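Side-chain contacts in intramolecular trans-sialidase (PDB 3SLI), which cleaves terminal sialic acid from sialoglycoconjugates by intramolecular trans-glycosylation, releasing it as 2,7-anhydro-Neu5Ac: residues R125-G130 with E185-A190; A98-L103 with V109-A114; I79-R84 with V113-D118; L41-T46 with Q52-V57; G88-T93 with A140-S145. All coordinates share one frame; numbering follows the deposited sequence.

Contact 1 (R125-G130 with E185-A190); sequences RLFANG and EELIQA
Phe127 and Leu187 make the main apolar contact, a CH-pi interaction in which Leu187 CB stands 3.8 Å from the centroid of the Phe127 ring. It lies just 2° off the ring normal, so the methylene sits over the middle of the face rather than near the rim. Further out on the same leucine, the CD1 methyl lies on the same face, out by the rim, 3.5 Å from Phe127 CE1. The two side chains lie nearly perpendicular. Ile188 uses the ring differently: its CD1 methyl comes up in the ring plane, at the edge, 3.9 Å from Phe127 CD2. Phe127 CG lies opposite the carbonyl carbon (chi1 -58°), which sets the ring against the helix with one face and one edge engaged.

The remaining contacts involve backbone atoms of Gly130. Its carbonyl packs against the same isoleucine, Gly130 O lying 3.4 Å from Ile188 CG2 and 3.6 Å from Ile188 CD1. In the reverse sense, Gly130 CA directs a C-H at the helix backbone, 3.5 Å from Ile188 O with an angle of 156° at the hydrogen.

Conventional polar bonds flank this patch: Gly130 N is hydrogen-bonded to Thr191 OG1, and Arg125 NH1 forms a salt bridge with Asp184 OD2. Leu187 also rests on Ala114 and Lys116 of the adjacent strand, whereas Leu126 turns to Leu115 on the other side of the sheet. The geometry is that of a short helix, 184-191, packed on the outer face of one sheet in a concanavalin-like beta sandwich.

Contact 2 (A98-L103 with V109-A114); sequences ASVRAL and VFNTVA
Val100 is the first residue to touch the strand, its CB packing 3.9 Å from Asn111 CG. Its CG1 branch, opposite the carbonyl carbon, extends to the next inward-facing side chain, with Val100 CG1 lying 4.2 Å from Val113 CG1. Tyr43 also touches Val100, from the strand beyond. At Arg101 the CG methylene meets a methyl, Arg101 CG to Val109 CG2 being 4.0 Å, and the two side chains cross obliquely. The segment is the return from strand 91-96 in one sheet to strand 103-104 in the other, a link between the two layers of the sandwich; against the opposing strand it runs roughly antiparallel, 154° apart over the touching parts. A bend at chi3 (-60°) curls the rest of Arg101 back on its own segment. There Leu103 O lies at the edge of the guanidinium, close to its plane, and takes two bonds, Arg101 NE at 3.0 Å and Arg101 NH2 at 2.9 Å. NH2 approaches in the carbonyl plane, NE from above it. The third nitrogen, NH1, forms a salt bridge with Glu668 of strand 665-670. Ala102 contributes its carbonyl, which accepts a hydrogen bond from Val109 N (Ala102 O to Val109 N 3.2 Å, 158° at the hydrogen), while Leu103 N binds Asp625 OD1.

Contact 3 (I79-R84 with V113-D118); sequences IGIELR and VALKAD
Lys116 NZ forms a salt bridge with Asp184 OD1 on one face of strand 113-118, while on the other face Val113 and Leu115 meet Ile79 and Ile81 without any polar bond. The contact between the two segments is made by aliphatic side chains. Ile79 is stretched out, CG1 opposite the backbone N (chi1 -171°) and CD1 continuing the same zigzag, and this carries its terminal methyl across the gap. There the packing is tight: Ile79 CD1 is 3.4 Å from Val113 CG1, closer than usual carbon contact, and 3.6 Å from Val113 CB. The two side chains pass side by side, pointing opposite ways.

Two residues on, Ile81 CG2 fits against the fork of the leucine, 3.8 Å from Leu115 CD1 and 4.2 Å from Leu115 CD2, while Ile81 CD1 also reaches Leu115 CD1 at 4.1 Å. Ile71 of strand 67-74 touches both residues and extends this layer.

The backbones stay well apart, Ile81 CA lying 8.3 Å from Leu115 CA, and the touching parts differ in direction by 24°. Such spacing, with side chains interleaved and no hydrogen bonds across, is that of two stacked sheets in the hydrophobic core of a beta sandwich.

Contact 4 (L41-T46 with Q52-V57); sequences LSYKST and QSLFSV
Leu54 meets two side chains of strand 37-45, Leu41 and Tyr43. Its stem touches the first, with Leu54 CB 3.7 Å from Leu41 CD1, and its fork touches the second. Leu54 CD1 stands over one face of the Tyr43 ring, offset toward the rim, 4.1 Å from Tyr43 CG, while Leu54 CD2 lies 3.8 Å from Tyr43 CD1. Both methyls of the fork thus meet the ring, and the side chains lie roughly at right angles.

Nearer the connecting loop, the contact becomes polar. Ser45 OG, opposite its backbone N (chi1 179°), donates to Gln52 OE1 at 2.8 Å. The donor lies 22° out of the amide carbonyl plane and makes a C=O...donor angle of 116°. Gln52 is extended beyond CG, and its other amide atom, NE2, is hydrogen-bonded to Ser47 O and Asn49 O. Both ends of the amide are thus occupied, which fixes its rotation and ties the side chain to the loop between the strands.

In the second shell, Ile172 packs against Leu41 and Tyr43, and Ile73 touches both Tyr43 and Leu54. Leu54 and Phe55 both face Ile71, a classic beta bulge at the corner of strand 51-58. The strands run nearly antiparallel, yet pair with different partners: a beta arch, in which consecutive strands face each other from opposite sheets of the sandwich.

Contact 5 (G88-T93 with A140-S145); sequences GVFNYT and AFKFIS
Lys142 runs past two aromatic side chains, Phe90 and Tyr92, and its aliphatic stem does the touching. It begins at CB, with Lys142 CB 4.0 Å from Tyr92 CE2 and almost as near the Phe90 ring. The next methylene is the pivot, since Lys142 CG meets Tyr92 CE2 at 3.7 Å and also sits over a face of Phe90. That second approach is a CH-pi contact: Lys142 CG is 4.1 Å from the centroid of the Phe90 ring and 23° off its normal, displaced toward the rim. A bend at chi2 (-69°) then turns the chain across the CD2/CE2 side of the ring, where Lys142 CD lies 3.9 Å from Phe90 CD2. Beyond CD it draws away, Lys142 CE being 4.2 Å from Phe90 CD2 and the ammonium group farther still.

Phe90 closes the turn between strands 79-85 and 91-96, and Tyr92 belongs to 91-96, the outermost strand of its sheet. Residues 140-145 form part of the long connection from strand 131-137 in the facing sheet, so the lysine stem lies where that connection passes the sheet edge.

Tyr92 adds a directed bond further back on the loop. Its hydroxyl donates to a backbone carbonyl, Tyr92 OH to Ala140 O being 2.7 Å, and arrives in the carbonyl plane with a C=O...donor angle of 147°. The acceptor likewise lies at the edge of the ring, near its plane. Tyr92 also makes a cation-pi interaction with Lys138, and Phe90 packs on Leu83.

In the fold
From the N terminus, contact 4 closes first, a short loop that carries the chain from one sheet to the other. Contact 3 opens next, at 79-84, followed by contact 5 at 88-93. Contact 2 opens at 98-103 and closes on 109-114, nested inside the loop of contact 5. Contact 3 crosses contact 5, opening before 88-93 and closing at 113-118, before 140-145. Contact 1 opens at 125-130 before contact 5 closes, so these two cross as well, and it closes last on helix 184-191. Contacts 3 and 4 join the two sheets through the core, contact 2 ties a connecting loop to strand 107-118, contact 5 joins edge strand 91-96 to the connection after 131-137, and contact 1 adds the helix outside.

Contact 1 (R125-G130 with E185-A190)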
# COMPACT_ATOMS: atom_id res chain seq x y z
N ARG A 125 21.02 1.63 15.59
CA ARG A 125 20.40 1.50 14.28
C ARG A 125 20.21 0.04 13.87
O ARG A 125 21.08 -0.80 14.11
CB ARG A 125 21.21 2.25 13.21
CG ARG A 125 21.04 3.75 13.30
CD ARG A 125 21.56 4.47 12.08
NE ARG A 125 20.84 5.73 11.89
CZ ARG A 125 21.33 6.80 11.29
NH1 ARG A 125 22.56 6.79 10.81
NH2 ARG A 125 20.58 7.89 11.18
N LEU A 126 19.05 -0.26 13.29
CA LEU A 126 18.72 -1.62 12.86
C LEU A 126 18.64 -1.67 11.34
O LEU A 126 18.08 -0.77 10.72
CB LEU A 126 17.37 -2.07 13.43
CG LEU A 126 17.29 -2.83 14.75
CD1 LEU A 126 15.82 -3.02 15.11
CD2 LEU A 126 17.99 -4.18 14.65
N PHE A 127 19.17 -2.75 10.77
CA PHE A 127 19.19 -2.94 9.32
C PHE A 127 18.72 -4.35 9.01
O PHE A 127 18.89 -5.27 9.82
CB PHE A 127 20.63 -2.83 8.77
CG PHE A 127 21.31 -1.53 9.06
CD1 PHE A 127 21.88 -1.28 10.32
CD2 PHE A 127 21.41 -0.55 8.08
CE1 PHE A 127 22.53 -0.07 10.59
CE2 PHE A 127 22.06 0.67 8.33
CZ PHE A 127 22.62 0.90 9.60
N ALA A 128 18.17 -4.53 7.81
CA ALA A 128 17.75 -5.84 7.36
C ALA A 128 17.61 -5.83 5.85
O ALA A 128 17.13 -4.85 5.27
CB ALA A 128 16.44 -6.26 8.00
N ASN A 129 18.14 -6.87 5.23
CA ASN A 129 18.07 -7.07 3.79
C ASN A 129 18.38 -5.84 2.93
O ASN A 129 17.67 -5.54 1.96
CB ASN A 129 16.72 -7.68 3.42
CG ASN A 129 16.48 -9.02 4.11
OD1 ASN A 129 17.41 -9.73 4.48
ND2 ASN A 129 15.21 -9.35 4.32
N GLY A 130 19.43 -5.12 3.32
CA GLY A 130 19.86 -3.95 2.58
C GLY A 130 19.23 -2.62 2.89
O GLY A 130 19.45 -1.66 2.15
N GLU A 185 26.85 2.44 5.52
CA GLU A 185 27.17 1.98 4.18
C GLU A 185 27.60 0.51 4.19
O GLU A 185 27.10 -0.30 3.41
CB GLU A 185 28.27 2.88 3.59
CG GLU A 185 27.86 4.36 3.38
CD GLU A 185 27.49 5.13 4.67
OE1 GLU A 185 28.23 5.04 5.69
OE2 GLU A 185 26.46 5.84 4.66
N GLU A 186 28.51 0.17 5.10
CA GLU A 186 28.98 -1.21 5.21
C GLU A 186 27.84 -2.16 5.59
O GLU A 186 27.81 -3.30 5.14
CB GLU A 186 30.08 -1.34 6.27
CG GLU A 186 31.34 -0.55 6.00
CD GLU A 186 32.37 -0.71 7.12
OE1 GLU A 186 32.99 -1.80 7.20
OE2 GLU A 186 32.53 0.24 7.92
N LEU A 187 26.93 -1.68 6.44
CA LEU A 187 25.81 -2.50 6.89
C LEU A 187 24.72 -2.68 5.84
O LEU A 187 24.14 -3.76 5.73
CB LEU A 187 25.25 -1.97 8.21
CG LEU A 187 26.28 -2.06 9.35
CD1 LEU A 187 25.76 -1.41 10.63
CD2 LEU A 187 26.67 -3.52 9.58
N ILE A 188 24.46 -1.64 5.05
CA ILE A 188 23.48 -1.69 3.96
C ILE A 188 24.02 -2.75 2.98
O ILE A 188 23.30 -3.64 2.55
CB ILE A 188 23.40 -0.33 3.19
CG1 ILE A 188 22.72 0.75 4.05
CG2 ILE A 188 22.68 -0.50 1.86
CD1 ILE A 188 21.26 0.49 4.34
N GLN A 189 25.31 -2.64 2.68
CA GLN A 189 26.00 -3.56 1.78
C GLN A 189 25.98 -5.00 2.33
O GLN A 189 25.56 -5.93 1.64
CB GLN A 189 27.44 -3.07 1.60
CG GLN A 189 28.27 -3.86 0.61
CD GLN A 189 27.86 -3.60 -0.82
OE1 GLN A 189 27.56 -2.46 -1.20
NE2 GLN A 189 27.83 -4.65 -1.63
N ALA A 190 26.41 -5.17 3.58
CA ALA A 190 26.44 -6.48 4.21
C ALA A 190 25.08 -7.18 4.28
O ALA A 190 24.97 -8.36 3.95
CB ALA A 190 27.03 -6.37 5.61

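Contact 2 (A98-L103 with V109-A114)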
# COMPACT_ATOMS: atom_id res chain seq x y z
N ALA A 98 7.01 -5.84 9.95
CA ALA A 98 7.16 -6.26 8.56
C ALA A 98 8.52 -5.91 7.93
O ALA A 98 8.56 -5.32 6.84
CB ALA A 98 6.02 -5.66 7.74
N SER A 99 9.60 -6.29 8.60
CA SER A 99 10.96 -6.02 8.13
C SER A 99 11.64 -7.23 7.48
O SER A 99 12.54 -7.06 6.65
CB SER A 99 11.83 -5.54 9.30
OG SER A 99 11.36 -4.32 9.82
N VAL A 100 11.24 -8.43 7.88
CA VAL A 100 11.82 -9.66 7.36
C VAL A 100 10.71 -10.61 6.90
O VAL A 100 9.53 -10.36 7.18
CB VAL A 100 12.70 -10.36 8.45
CG1 VAL A 100 13.84 -9.45 8.86
CG2 VAL A 100 11.87 -10.73 9.67
N ARG A 101 11.07 -11.67 6.19
CA ARG A 101 10.07 -12.64 5.73
C ARG A 101 10.52 -14.03 6.15
O ARG A 101 11.64 -14.19 6.64
CB ARG A 101 9.84 -12.55 4.21
CG ARG A 101 10.96 -13.10 3.31
CD ARG A 101 10.58 -12.92 1.84
NE ARG A 101 9.34 -13.62 1.49
CZ ARG A 101 8.50 -13.25 0.53
NH1 ARG A 101 8.75 -12.17 -0.20
NH2 ARG A 101 7.43 -13.98 0.26
N ALA A 102 9.67 -15.04 5.99
CA ALA A 102 10.03 -16.39 6.41
C ALA A 102 10.08 -17.37 5.26
O ALA A 102 10.99 -18.19 5.17
CB ALA A 102 9.07 -16.89 7.47
N LEU A 103 9.15 -17.21 4.33
CA LEU A 103 9.05 -18.12 3.20
C LEU A 103 8.88 -17.36 1.90
O LEU A 103 8.19 -16.33 1.85
CB LEU A 103 7.88 -19.07 3.44
CG LEU A 103 7.66 -20.24 2.49
CD1 LEU A 103 7.32 -21.47 3.31
CD2 LEU A 103 6.55 -19.90 1.49
N VAL A 109 13.66 -18.99 3.62
CA VAL A 109 14.81 -18.25 3.12
C VAL A 109 15.59 -17.51 4.21
O VAL A 109 15.07 -17.25 5.29
CB VAL A 109 14.39 -17.25 2.01
CG1 VAL A 109 13.88 -18.01 0.78
CG2 VAL A 109 13.32 -16.27 2.53
N PHE A 110 16.85 -17.19 3.92
CA PHE A 110 17.70 -16.47 4.85
C PHE A 110 17.48 -14.97 4.79
O PHE A 110 17.25 -14.40 3.72
CB PHE A 110 19.18 -16.76 4.57
CG PHE A 110 19.67 -18.06 5.12
CD1 PHE A 110 19.46 -19.25 4.42
CD2 PHE A 110 20.34 -18.10 6.34
CE1 PHE A 110 19.92 -20.47 4.94
CE2 PHE A 110 20.81 -19.31 6.86
CZ PHE A 110 20.60 -20.50 6.16
N ASN A 111 17.56 -14.32 5.94
CA ASN A 111 17.44 -12.88 6.02
C ASN A 111 18.76 -12.46 6.66
O ASN A 111 19.36 -13.25 7.40
CB ASN A 111 16.26 -12.44 6.90
CG ASN A 111 14.90 -12.80 6.30
OD1 ASN A 111 14.45 -13.94 6.39
ND2 ASN A 111 14.24 -11.82 5.70
N THR A 112 19.23 -11.27 6.34
CA THR A 112 20.47 -10.77 6.91
C THR A 112 20.15 -9.49 7.65
O THR A 112 19.61 -8.54 7.07
CB THR A 112 21.53 -10.54 5.81
OG1 THR A 112 21.55 -11.67 4.92
CG2 THR A 112 22.92 -10.37 6.43
N VAL A 113 20.47 -9.46 8.94
CA VAL A 113 20.18 -8.31 9.78
C VAL A 113 21.42 -7.78 10.51
O VAL A 113 22.44 -8.47 10.59
CB VAL A 113 19.07 -8.67 10.82
CG1 VAL A 113 17.90 -9.30 10.10
CG2 VAL A 113 19.61 -9.62 11.89
N ALA A 114 21.32 -6.56 11.03
CA ALA A 114 22.42 -5.94 11.75
C ALA A 114 21.95 -4.89 12.74
O ALA A 114 20.98 -4.17 12.49
CB ALA A 114 23.42 -5.30 10.77

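Contact 3 (I79-R84 with V113-D118)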
# COMPACT_ATOMS: atom_id res chain seq x y z
N ILE A 79 11.13 -7.01 13.55
CA ILE A 79 12.50 -7.17 14.03
C ILE A 79 12.77 -6.06 15.04
O ILE A 79 12.24 -4.95 14.91
CB ILE A 79 13.55 -7.08 12.87
CG1 ILE A 79 14.94 -7.46 13.40
CG2 ILE A 79 13.60 -5.66 12.29
CD1 ILE A 79 16.00 -7.50 12.33
N GLY A 80 13.54 -6.37 16.07
CA GLY A 80 13.85 -5.35 17.06
C GLY A 80 14.88 -5.78 18.08
O GLY A 80 15.47 -6.86 17.98
N ILE A 81 15.11 -4.91 19.04
CA ILE A 81 16.05 -5.17 20.12
C ILE A 81 15.41 -4.68 21.42
O ILE A 81 14.45 -3.90 21.41
CB ILE A 81 17.39 -4.38 19.97
CG1 ILE A 81 17.11 -2.87 19.91
CG2 ILE A 81 18.16 -4.85 18.76
CD1 ILE A 81 18.19 -2.01 20.49
N GLU A 82 15.96 -5.17 22.52
CA GLU A 82 15.57 -4.74 23.85
C GLU A 82 16.89 -4.77 24.62
O GLU A 82 17.61 -5.77 24.57
CB GLU A 82 14.55 -5.69 24.50
CG GLU A 82 13.18 -5.71 23.83
CD GLU A 82 12.16 -6.48 24.64
OE1 GLU A 82 12.26 -7.72 24.71
OE2 GLU A 82 11.25 -5.84 25.20
N LEU A 83 17.23 -3.64 25.22
CA LEU A 83 18.46 -3.47 26.01
C LEU A 83 17.90 -3.17 27.40
O LEU A 83 17.37 -2.08 27.65
CB LEU A 83 19.23 -2.26 25.49
CG LEU A 83 20.76 -2.24 25.51
CD1 LEU A 83 21.20 -0.79 25.48
CD2 LEU A 83 21.37 -2.99 26.70
N ARG A 84 18.06 -4.13 28.31
CA ARG A 84 17.49 -4.03 29.65
C ARG A 84 18.38 -4.34 30.85
O ARG A 84 19.25 -5.21 30.78
CB ARG A 84 16.31 -5.01 29.73
CG ARG A 84 15.30 -4.88 28.61
CD ARG A 84 13.92 -4.73 29.21
NE ARG A 84 13.21 -5.99 29.28
CZ ARG A 84 12.17 -6.23 30.08
NH1 ARG A 84 11.72 -5.31 30.93
NH2 ARG A 84 11.53 -7.37 29.97
N VAL A 113 20.47 -9.46 8.94
CA VAL A 113 20.18 -8.31 9.78
C VAL A 113 21.42 -7.78 10.51
O VAL A 113 22.44 -8.47 10.59
CB VAL A 113 19.07 -8.67 10.82
CG1 VAL A 113 17.90 -9.30 10.10
CG2 VAL A 113 19.61 -9.62 11.89
N ALA A 114 21.32 -6.56 11.03
CA ALA A 114 22.42 -5.94 11.75
C ALA A 114 21.95 -4.89 12.74
O ALA A 114 20.98 -4.17 12.49
CB ALA A 114 23.42 -5.30 10.77
N LEU A 115 22.64 -4.82 13.87
CA LEU A 115 22.36 -3.82 14.87
C LEU A 115 23.67 -3.10 15.10
O LEU A 115 24.71 -3.73 15.32
CB LEU A 115 21.89 -4.44 16.19
CG LEU A 115 21.95 -3.33 17.25
CD1 LEU A 115 20.68 -2.50 17.21
CD2 LEU A 115 22.20 -3.91 18.61
N LYS A 116 23.62 -1.78 15.06
CA LYS A 116 24.79 -0.95 15.29
C LYS A 116 24.56 -0.12 16.55
O LYS A 116 23.55 0.60 16.65
CB LYS A 116 25.00 -0.06 14.06
CG LYS A 116 26.01 1.05 14.21
CD LYS A 116 25.96 1.89 12.94
CE LYS A 116 26.82 3.11 13.04
NZ LYS A 116 26.84 3.81 11.73
N ALA A 117 25.45 -0.27 17.53
CA ALA A 117 25.39 0.48 18.79
C ALA A 117 26.59 1.43 18.76
O ALA A 117 27.72 1.04 19.06
CB ALA A 117 25.46 -0.46 19.99
N ASP A 118 26.31 2.67 18.39
CA ASP A 118 27.31 3.72 18.21
C ASP A 118 27.44 4.63 19.44
O ASP A 118 26.68 5.59 19.59
CB ASP A 118 26.88 4.53 16.98
CG ASP A 118 27.94 5.49 16.47
OD1 ASP A 118 28.89 5.83 17.21
OD2 ASP A 118 27.79 5.91 15.31

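Contact 4 (L41-T46 with Q52-V57)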
# COMPACT_ATOMS: atom_id res chain seq x y z
N LEU A 41 24.09 -10.76 11.46
CA LEU A 41 23.85 -12.17 11.32
C LEU A 41 22.86 -12.55 10.24
O LEU A 41 21.97 -11.77 9.88
CB LEU A 41 23.46 -12.82 12.66
CG LEU A 41 22.19 -12.52 13.45
CD1 LEU A 41 22.01 -13.66 14.44
CD2 LEU A 41 22.28 -11.20 14.19
N SER A 42 23.08 -13.73 9.69
CA SER A 42 22.28 -14.32 8.63
C SER A 42 21.53 -15.46 9.32
O SER A 42 22.14 -16.27 10.02
CB SER A 42 23.22 -14.87 7.56
OG SER A 42 22.51 -15.47 6.48
N TYR A 43 20.22 -15.55 9.13
CA TYR A 43 19.45 -16.63 9.77
C TYR A 43 18.29 -17.09 8.89
O TYR A 43 17.86 -16.36 8.00
CB TYR A 43 18.85 -16.14 11.11
CG TYR A 43 17.64 -15.25 10.92
CD1 TYR A 43 17.80 -13.88 10.74
CD2 TYR A 43 16.34 -15.78 10.83
CE1 TYR A 43 16.70 -13.06 10.45
CE2 TYR A 43 15.24 -14.97 10.54
CZ TYR A 43 15.43 -13.61 10.35
OH TYR A 43 14.38 -12.80 10.03
N LYS A 44 17.77 -18.26 9.22
CA LYS A 44 16.62 -18.86 8.54
C LYS A 44 15.74 -19.42 9.66
O LYS A 44 16.17 -20.33 10.37
CB LYS A 44 17.06 -19.99 7.61
CG LYS A 44 15.90 -20.76 7.00
CD LYS A 44 16.36 -21.71 5.91
CE LYS A 44 17.17 -22.86 6.45
NZ LYS A 44 17.61 -23.76 5.34
N SER A 45 14.56 -18.85 9.86
CA SER A 45 13.65 -19.33 10.90
C SER A 45 12.71 -20.42 10.40
O SER A 45 12.06 -20.25 9.36
CB SER A 45 12.82 -18.18 11.47
OG SER A 45 11.92 -18.65 12.47
N THR A 46 12.65 -21.53 11.12
CA THR A 46 11.76 -22.64 10.77
C THR A 46 10.68 -22.77 11.85
O THR A 46 9.86 -23.69 11.82
CB THR A 46 12.55 -23.98 10.66
OG1 THR A 46 13.26 -24.24 11.88
CG2 THR A 46 13.54 -23.93 9.50
N GLN A 52 11.24 -14.54 18.66
CA GLN A 52 12.42 -15.39 18.53
C GLN A 52 13.74 -14.60 18.58
O GLN A 52 14.06 -13.85 17.65
CB GLN A 52 12.34 -16.18 17.21
CG GLN A 52 11.10 -17.05 17.09
CD GLN A 52 11.00 -17.77 15.76
OE1 GLN A 52 11.99 -18.33 15.26
NE2 GLN A 52 9.81 -17.79 15.18
N SER A 53 14.47 -14.73 19.69
CA SER A 53 15.76 -14.07 19.86
C SER A 53 16.76 -14.74 18.93
O SER A 53 16.82 -15.97 18.86
CB SER A 53 16.29 -14.23 21.29
OG SER A 53 15.53 -13.52 22.24
N LEU A 54 17.52 -13.93 18.21
CA LEU A 54 18.55 -14.40 17.30
C LEU A 54 19.88 -14.49 18.07
O LEU A 54 20.60 -15.49 17.99
CB LEU A 54 18.70 -13.40 16.16
CG LEU A 54 18.00 -13.65 14.82
CD1 LEU A 54 16.87 -14.65 14.95
CD2 LEU A 54 17.55 -12.33 14.25
N PHE A 55 20.15 -13.45 18.85
CA PHE A 55 21.38 -13.33 19.63
C PHE A 55 21.08 -12.55 20.90
O PHE A 55 20.35 -11.56 20.86
CB PHE A 55 22.41 -12.56 18.79
CG PHE A 55 23.66 -12.16 19.54
CD1 PHE A 55 24.71 -13.06 19.69
CD2 PHE A 55 23.79 -10.87 20.06
CE1 PHE A 55 25.89 -12.68 20.36
CE2 PHE A 55 24.96 -10.49 20.74
CZ PHE A 55 26.01 -11.40 20.89
N SER A 56 21.65 -12.99 22.03
CA SER A 56 21.44 -12.31 23.31
C SER A 56 22.65 -12.45 24.24
O SER A 56 23.44 -13.38 24.14
CB SER A 56 20.21 -12.87 24.04
OG SER A 56 20.39 -14.23 24.39
N VAL A 57 22.75 -11.50 25.16
CA VAL A 57 23.80 -11.47 26.16
C VAL A 57 23.10 -10.92 27.40
O VAL A 57 22.41 -9.90 27.33
CB VAL A 57 24.96 -10.49 25.76
CG1 VAL A 57 26.08 -10.55 26.80
CG2 VAL A 57 25.51 -10.85 24.39

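Contact 5 (G88-T93 with A140-S145)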
# COMPACT_ATOMS: atom_id res chain seq x y z
N GLY A 88 13.74 0.11 36.19
CA GLY A 88 14.18 1.24 37.00
C GLY A 88 15.54 1.80 36.58
O GLY A 88 15.83 2.97 36.85
N VAL A 89 16.37 0.96 35.95
CA VAL A 89 17.69 1.38 35.49
C VAL A 89 17.61 1.80 34.01
O VAL A 89 18.01 2.91 33.65
CB VAL A 89 18.75 0.27 35.72
CG1 VAL A 89 20.14 0.74 35.30
CG2 VAL A 89 18.75 -0.13 37.21
N PHE A 90 17.13 0.90 33.15
CA PHE A 90 16.91 1.21 31.73
C PHE A 90 16.21 0.09 30.98
O PHE A 90 16.33 -1.10 31.32
CB PHE A 90 18.18 1.69 30.98
CG PHE A 90 19.29 0.67 30.88
CD1 PHE A 90 19.19 -0.42 30.01
CD2 PHE A 90 20.45 0.81 31.65
CE1 PHE A 90 20.22 -1.35 29.90
CE2 PHE A 90 21.49 -0.12 31.55
CZ PHE A 90 21.38 -1.20 30.67
N ASN A 91 15.41 0.49 29.99
CA ASN A 91 14.67 -0.43 29.14
C ASN A 91 14.56 0.28 27.80
O ASN A 91 13.64 1.08 27.57
CB ASN A 91 13.29 -0.70 29.74
CG ASN A 91 12.40 -1.52 28.82
OD1 ASN A 91 12.88 -2.29 27.99
ND2 ASN A 91 11.10 -1.34 28.95
N TYR A 92 15.57 0.08 26.96
CA TYR A 92 15.65 0.69 25.64
C TYR A 92 15.16 -0.29 24.59
O TYR A 92 15.65 -1.42 24.51
CB TYR A 92 17.10 1.08 25.32
CG TYR A 92 17.68 2.21 26.15
CD1 TYR A 92 16.94 2.84 27.16
CD2 TYR A 92 18.98 2.68 25.89
CE1 TYR A 92 17.48 3.90 27.89
CE2 TYR A 92 19.52 3.74 26.62
CZ TYR A 92 18.76 4.35 27.61
OH TYR A 92 19.29 5.40 28.32
N THR A 93 14.19 0.13 23.78
CA THR A 93 13.65 -0.76 22.75
C THR A 93 13.59 -0.04 21.41
O THR A 93 13.48 1.19 21.35
CB THR A 93 12.23 -1.25 23.14
OG1 THR A 93 11.36 -0.12 23.30
CG2 THR A 93 12.26 -2.04 24.45
N ALA A 140 21.64 9.26 27.32
CA ALA A 140 22.35 8.36 28.22
C ALA A 140 22.55 7.05 27.45
O ALA A 140 21.71 6.15 27.50
CB ALA A 140 21.54 8.13 29.49
N PHE A 141 23.63 6.98 26.68
CA PHE A 141 23.92 5.79 25.90
C PHE A 141 24.27 4.60 26.81
O PHE A 141 25.06 4.74 27.76
CB PHE A 141 25.05 6.06 24.90
CG PHE A 141 25.36 4.90 24.00
CD1 PHE A 141 24.61 4.68 22.85
CD2 PHE A 141 26.39 4.01 24.31
CE1 PHE A 141 24.87 3.59 22.03
CE2 PHE A 141 26.66 2.92 23.49
CZ PHE A 141 25.90 2.70 22.35
N LYS A 142 23.70 3.44 26.50
CA LYS A 142 23.94 2.23 27.28
C LYS A 142 24.23 1.04 26.37
O LYS A 142 23.84 1.03 25.20
CB LYS A 142 22.70 1.88 28.13
CG LYS A 142 22.20 2.96 29.07
CD LYS A 142 23.17 3.21 30.21
CE LYS A 142 22.68 4.32 31.11
NZ LYS A 142 23.62 4.55 32.23
N PHE A 143 24.94 0.05 26.90
CA PHE A 143 25.18 -1.17 26.15
C PHE A 143 25.42 -2.34 27.10
O PHE A 143 25.12 -2.24 28.29
CB PHE A 143 26.26 -1.05 25.07
CG PHE A 143 26.05 -1.99 23.91
CD1 PHE A 143 24.79 -2.08 23.30
CD2 PHE A 143 27.06 -2.83 23.47
CE1 PHE A 143 24.55 -3.01 22.28
CE2 PHE A 143 26.83 -3.76 22.44
CZ PHE A 143 25.58 -3.86 21.85
N ILE A 144 25.94 -3.45 26.59
CA ILE A 144 26.15 -4.64 27.40
C ILE A 144 26.95 -4.41 28.69
O ILE A 144 26.64 -4.99 29.73
CB ILE A 144 26.74 -5.78 26.54
CG1 ILE A 144 25.75 -6.10 25.40
CG2 ILE A 144 27.01 -7.02 27.38
CD1 ILE A 144 26.24 -7.12 24.39
N SER A 145 27.91 -3.49 28.64
CA SER A 145 28.72 -3.16 29.80
C SER A 145 27.89 -2.59 30.96
O SER A 145 28.33 -2.60 32.11
CB SER A 145 29.80 -2.14 29.41
OG SER A 145 29.22 -1.02 28.76